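Local coordinates for protein oxidoreductase, 2OG-Fe(II) oxygenase family (Burkholderia pseudomallei, PDB 6N1F) that binds an iron ion and is probably an oxidoreductase of the 2-oxoglutarate- and iron(II)-dependent oxygenase type, at residues D163-G173 and R219-H229. Sequence-based numbering, arbitrary orientation.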
loop_
_atom_site.group_PDB
_atom_site.type_symbol
_atom_site.label_atom_id
_atom_site.label_comp_id
_atom_site.label_asym_id
_atom_site.label_seq_id
_atom_site.Cartn_x
_atom_site.Cartn_y
_atom_site.Cartn_z
ATOM N N ASP A 163 12.463 -7.188 -6.319
ATOM C CA ASP A 163 11.437 -8.115 -6.778
ATOM C C ASP A 163 10.025 -7.680 -6.404
ATOM O O ASP A 163 9.071 -8.391 -6.724
ATOM C CB ASP A 163 11.712 -9.521 -6.227
ATOM C CG ASP A 163 13.043 -10.077 -6.688
ATOM O OD1 ASP A 163 13.312 -10.067 -7.909
ATOM O OD2 ASP A 163 13.840 -10.513 -5.830
ATOM N N TYR A 164 9.858 -6.541 -5.739
ATOM C CA TYR A 164 8.513 -6.032 -5.491
ATOM C C TYR A 164 7.887 -5.604 -6.811
ATOM O O TYR A 164 8.450 -4.767 -7.522
ATOM C CB TYR A 164 8.551 -4.847 -4.536
ATOM C CG TYR A 164 8.877 -5.150 -3.101
ATOM C CD1 TYR A 164 8.857 -6.440 -2.612
ATOM C CD2 TYR A 164 9.193 -4.122 -2.228
ATOM C CE1 TYR A 164 9.152 -6.696 -1.287
ATOM C CE2 TYR A 164 9.481 -4.364 -0.915
ATOM C CZ TYR A 164 9.464 -5.644 -0.446
ATOM O OH TYR A 164 9.758 -5.856 0.878
ATOM N N GLU A 165 6.720 -6.162 -7.142
ATOM C CA GLU A 165 6.022 -5.789 -8.370
ATOM C C GLU A 165 4.880 -4.819 -8.137
ATOM O O GLU A 165 4.611 -3.959 -8.979
ATOM C CB GLU A 165 5.453 -7.019 -9.061
ATOM C CG GLU A 165 6.414 -7.790 -9.895
ATOM C CD GLU A 165 5.702 -8.892 -10.626
ATOM O OE1 GLU A 165 6.132 -10.056 -10.504
ATOM O OE2 GLU A 165 4.689 -8.586 -11.295
ATOM N N PHE A 166 4.164 -4.967 -7.038
ATOM C CA PHE A 166 3.019 -4.121 -6.778
ATOM C C PHE A 166 3.010 -3.770 -5.313
ATOM O O PHE A 166 3.540 -4.498 -4.471
ATOM C CB PHE A 166 1.688 -4.778 -7.153
ATOM C CG PHE A 166 1.551 -5.081 -8.610
ATOM C CD1 PHE A 166 1.237 -4.077 -9.517
ATOM C CD2 PHE A 166 1.736 -6.373 -9.076
ATOM C CE1 PHE A 166 1.111 -4.365 -10.868
ATOM C CE2 PHE A 166 1.611 -6.666 -10.420
ATOM C CZ PHE A 166 1.302 -5.662 -11.319
ATOM N N SER A 167 2.402 -2.638 -5.033
ATOM C CA SER A 167 2.189 -2.143 -3.696
ATOM C C SER A 167 0.692 -1.934 -3.519
ATOM O O SER A 167 0.003 -1.542 -4.463
ATOM C CB SER A 167 2.966 -0.827 -3.496
ATOM O OG SER A 167 2.644 -0.243 -2.257
ATOM N N VAL A 168 0.185 -2.224 -2.323
ATOM C CA VAL A 168 -1.217 -2.026 -1.980
ATOM C C VAL A 168 -1.273 -1.176 -0.723
ATOM O O VAL A 168 -0.517 -1.411 0.225
ATOM C CB VAL A 168 -1.973 -3.356 -1.760
ATOM C CG1 VAL A 168 -3.407 -3.075 -1.441
ATOM C CG2 VAL A 168 -1.883 -4.214 -3.003
ATOM N N VAL A 169 -2.160 -0.183 -0.718
ATOM C CA VAL A 169 -2.273 0.764 0.384
ATOM C C VAL A 169 -3.731 0.943 0.724
ATOM O O VAL A 169 -4.515 1.391 -0.121
ATOM C CB VAL A 169 -1.648 2.122 0.044
ATOM C CG1 VAL A 169 -1.674 2.995 1.271
ATOM C CG2 VAL A 169 -0.252 1.919 -0.443
ATOM N N ILE A 170 -4.090 0.633 1.962
ATOM C CA ILE A 170 -5.447 0.768 2.468
ATOM C C ILE A 170 -5.478 1.986 3.368
ATOM O O ILE A 170 -4.678 2.080 4.305
ATOM C CB ILE A 170 -5.875 -0.472 3.255
ATOM C CG1 ILE A 170 -5.613 -1.725 2.432
ATOM C CG2 ILE A 170 -7.344 -0.373 3.673
ATOM C CD1 ILE A 170 -6.010 -2.978 3.170
ATOM N N GLN A 171 -6.402 2.909 3.110
ATOM C CA GLN A 171 -6.448 4.150 3.878
ATOM C C GLN A 171 -7.339 3.940 5.087
ATOM O O GLN A 171 -8.544 3.699 4.950
ATOM C CB GLN A 171 -6.949 5.333 3.049
ATOM C CG GLN A 171 -6.883 6.686 3.785
ATOM C CD GLN A 171 -5.468 7.061 4.227
ATOM O OE1 GLN A 171 -5.272 7.673 5.283
ATOM N NE2 GLN A 171 -4.482 6.690 3.425
ATOM N N LEU A 172 -6.741 4.029 6.262
ATOM C CA LEU A 172 -7.450 3.911 7.513
ATOM C C LEU A 172 -7.623 5.248 8.193
ATOM O O LEU A 172 -8.187 5.306 9.296
ATOM C CB LEU A 172 -6.710 2.948 8.446
ATOM C CG LEU A 172 -6.616 1.502 7.954
ATOM C CD1 LEU A 172 -5.788 0.654 8.914
ATOM C CD2 LEU A 172 -8.009 0.904 7.756
ATOM N N GLY A 173 -7.156 6.317 7.575
ATOM C CA GLY A 173 -7.218 7.621 8.208
ATOM C C GLY A 173 -8.596 8.220 8.065
ATOM O O GLY A 173 -9.084 8.399 6.944
ATOM N N ARG A 219 -2.573 10.782 9.224
ATOM C CA ARG A 219 -2.904 9.956 8.072
ATOM C C ARG A 219 -2.358 8.566 8.351
ATOM O O ARG A 219 -1.155 8.406 8.599
ATOM C CB ARG A 219 -2.318 10.559 6.787
ATOM C CG ARG A 219 -2.429 9.734 5.491
ATOM C CD ARG A 219 -1.313 10.214 4.562
ATOM N NE ARG A 219 -1.540 9.999 3.137
ATOM C CZ ARG A 219 -1.075 8.957 2.449
ATOM N NH1 ARG A 219 -0.363 8.003 3.055
ATOM N NH2 ARG A 219 -1.303 8.878 1.151
ATOM N N THR A 220 -3.246 7.573 8.342
ATOM C CA THR A 220 -2.929 6.203 8.737
ATOM C C THR A 220 -3.254 5.262 7.590
ATOM O O THR A 220 -4.374 5.277 7.077
ATOM C CB THR A 220 -3.723 5.792 9.973
ATOM O OG1 THR A 220 -3.556 6.786 10.991
ATOM C CG2 THR A 220 -3.258 4.435 10.482
ATOM N N SER A 221 -2.290 4.441 7.198
ATOM C CA SER A 221 -2.480 3.586 6.039
ATOM C C SER A 221 -1.811 2.240 6.262
ATOM O O SER A 221 -0.731 2.168 6.853
ATOM C CB SER A 221 -1.926 4.256 4.772
ATOM O OG SER A 221 -0.539 4.525 4.883
ATOM N N LEU A 222 -2.461 1.178 5.790
ATOM C CA LEU A 222 -1.866 -0.156 5.751
ATOM C C LEU A 222 -1.195 -0.349 4.393
ATOM O O LEU A 222 -1.860 -0.281 3.352
ATOM C CB LEU A 222 -2.936 -1.229 5.983
ATOM C CG LEU A 222 -2.476 -2.625 6.377
ATOM C CD1 LEU A 222 -3.687 -3.428 6.794
ATOM C CD2 LEU A 222 -1.767 -3.334 5.265
ATOM N N VAL A 223 0.103 -0.639 4.406
ATOM C CA VAL A 223 0.904 -0.729 3.193
ATOM C C VAL A 223 1.474 -2.140 3.101
ATOM O O VAL A 223 2.017 -2.655 4.081
ATOM C CB VAL A 223 2.031 0.323 3.193
ATOM C CG1 VAL A 223 2.926 0.139 1.993
ATOM C CG2 VAL A 223 1.451 1.723 3.206
ATOM N N TYR A 224 1.353 -2.768 1.936
ATOM C CA TYR A 224 2.016 -4.055 1.762
ATOM C C TYR A 224 2.479 -4.230 0.327
ATOM O O TYR A 224 2.037 -3.528 -0.585
ATOM C CB TYR A 224 1.147 -5.249 2.196
ATOM C CG TYR A 224 -0.262 -5.403 1.631
ATOM C CD1 TYR A 224 -0.574 -6.445 0.759
ATOM C CD2 TYR A 224 -1.296 -4.565 2.038
ATOM C CE1 TYR A 224 -1.874 -6.622 0.272
ATOM C CE2 TYR A 224 -2.599 -4.731 1.554
ATOM C CZ TYR A 224 -2.880 -5.753 0.677
ATOM O OH TYR A 224 -4.166 -5.890 0.212
ATOM N N PHE A 225 3.368 -5.207 0.141
ATOM C CA PHE A 225 4.126 -5.363 -1.090
ATOM C C PHE A 225 4.024 -6.796 -1.594
ATOM O O PHE A 225 4.143 -7.749 -0.821
ATOM C CB PHE A 225 5.589 -4.966 -0.857
ATOM C CG PHE A 225 5.752 -3.537 -0.393
ATOM C CD1 PHE A 225 5.975 -2.522 -1.305
ATOM C CD2 PHE A 225 5.648 -3.214 0.949
ATOM C CE1 PHE A 225 6.112 -1.215 -0.888
ATOM C CE2 PHE A 225 5.781 -1.913 1.374
ATOM C CZ PHE A 225 6.017 -0.911 0.455
ATOM N N TYR A 226 3.801 -6.931 -2.896
ATOM C CA TYR A 226 3.590 -8.210 -3.557
ATOM C C TYR A 226 4.777 -8.534 -4.459
ATOM O O TYR A 226 5.256 -7.673 -5.207
ATOM C CB TYR A 226 2.313 -8.185 -4.409
ATOM C CG TYR A 226 1.011 -8.537 -3.731
ATOM C CD1 TYR A 226 0.751 -9.833 -3.312
ATOM C CD2 TYR A 226 0.013 -7.586 -3.558
ATOM C CE1 TYR A 226 -0.456 -10.179 -2.724
ATOM C CE2 TYR A 226 -1.204 -7.924 -2.959
ATOM C CZ TYR A 226 -1.426 -9.220 -2.546
ATOM O OH TYR A 226 -2.612 -9.576 -1.951
ATOM N N SER A 227 5.236 -9.778 -4.391
ATOM C CA SER A 227 6.277 -10.300 -5.262
ATOM C C SER A 227 5.918 -11.733 -5.635
ATOM O O SER A 227 5.251 -12.431 -4.871
ATOM C CB SER A 227 7.651 -10.263 -4.578
ATOM O OG SER A 227 8.669 -10.847 -5.385
ATOM N N ARG A 228 6.352 -12.165 -6.822
ATOM C CA ARG A 228 6.293 -13.584 -7.159
ATOM C C ARG A 228 7.452 -14.364 -6.558
ATOM O O ARG A 228 7.418 -15.595 -6.551
ATOM C CB ARG A 228 6.288 -13.784 -8.675
ATOM C CG ARG A 228 5.108 -13.178 -9.397
ATOM C CD ARG A 228 5.312 -13.269 -10.898
ATOM N NE ARG A 228 6.547 -12.603 -11.310
ATOM C CZ ARG A 228 7.644 -13.228 -11.734
ATOM N NH1 ARG A 228 7.681 -14.552 -11.838
ATOM N NH2 ARG A 228 8.708 -12.517 -12.072
ATOM N N HIS A 229 8.470 -13.683 -6.057
ATOM C CA HIS A 229 9.603 -14.341 -5.425
ATOM C C HIS A 229 9.348 -14.446 -3.933
ATOM O O HIS A 229 9.050 -13.443 -3.278
ATOM C CB HIS A 229 10.897 -13.562 -5.682
ATOM C CG HIS A 229 12.121 -14.211 -5.117
ATOM N ND1 HIS A 229 12.485 -15.508 -5.419
ATOM C CD2 HIS A 229 13.078 -13.736 -4.285
ATOM C CE1 HIS A 229 13.611 -15.804 -4.792
ATOM N NE2 HIS A 229 13.989 -14.748 -4.094
HETATM O O HOH W 1 7.884 -10.685 -8.389
#
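V168 lies over one face of the Y224 ring, its CB 3.7 Å from the ring centroid and set toward the rim. Y224 CG sits between its own backbone N and carbonyl carbon (chi1 53°), which swings the phenol across; CG2 of V168 meets the Y226 ring edge at CE2, 3.8 Å away. The main chains beneath run antiparallel: V168 N bonds Y224 O and Y224 N bonds V168 O, each at 2.9 Å, and I170 pairs with L222 in the same way. Near F166 the ladder slips into a classic beta bulge, where Y226 O takes E165 N at 2.9 Å and F166 N only weakly. On the other face, F225 places its CB over the centre of the Y164 ring, which comes from just before the bulge, 3.7 Å from the centroid; the planes are 19° apart but offset, so CB, not the ring of F225, does the covering. At the loop end E165 OE1 meets R228 NE at 2.7 Å in a salt bridge and receives a water that also bonds D163 O and R228 N. S227 OG donates to D163 O at 2.8 Å from above the carbonyl plane while accepting H229 N, an ST turn. Further out, Y136 holds E165 OE2, R234 forms a salt bridge with D163, and D96 holds Y164 OH. In these adjacent strands of the double-stranded beta-helix expected for this family, V168, I170, L222, Y224 and Y226 form a largely apolar face against helix 109-117. S167, V169, V223 and F225 occupy the other, which brings the F225 side chain against D157, an iron ligand with H155 and H209, and about 5 Å from the iron, so the packing of this strand pair reaches the metal site directly.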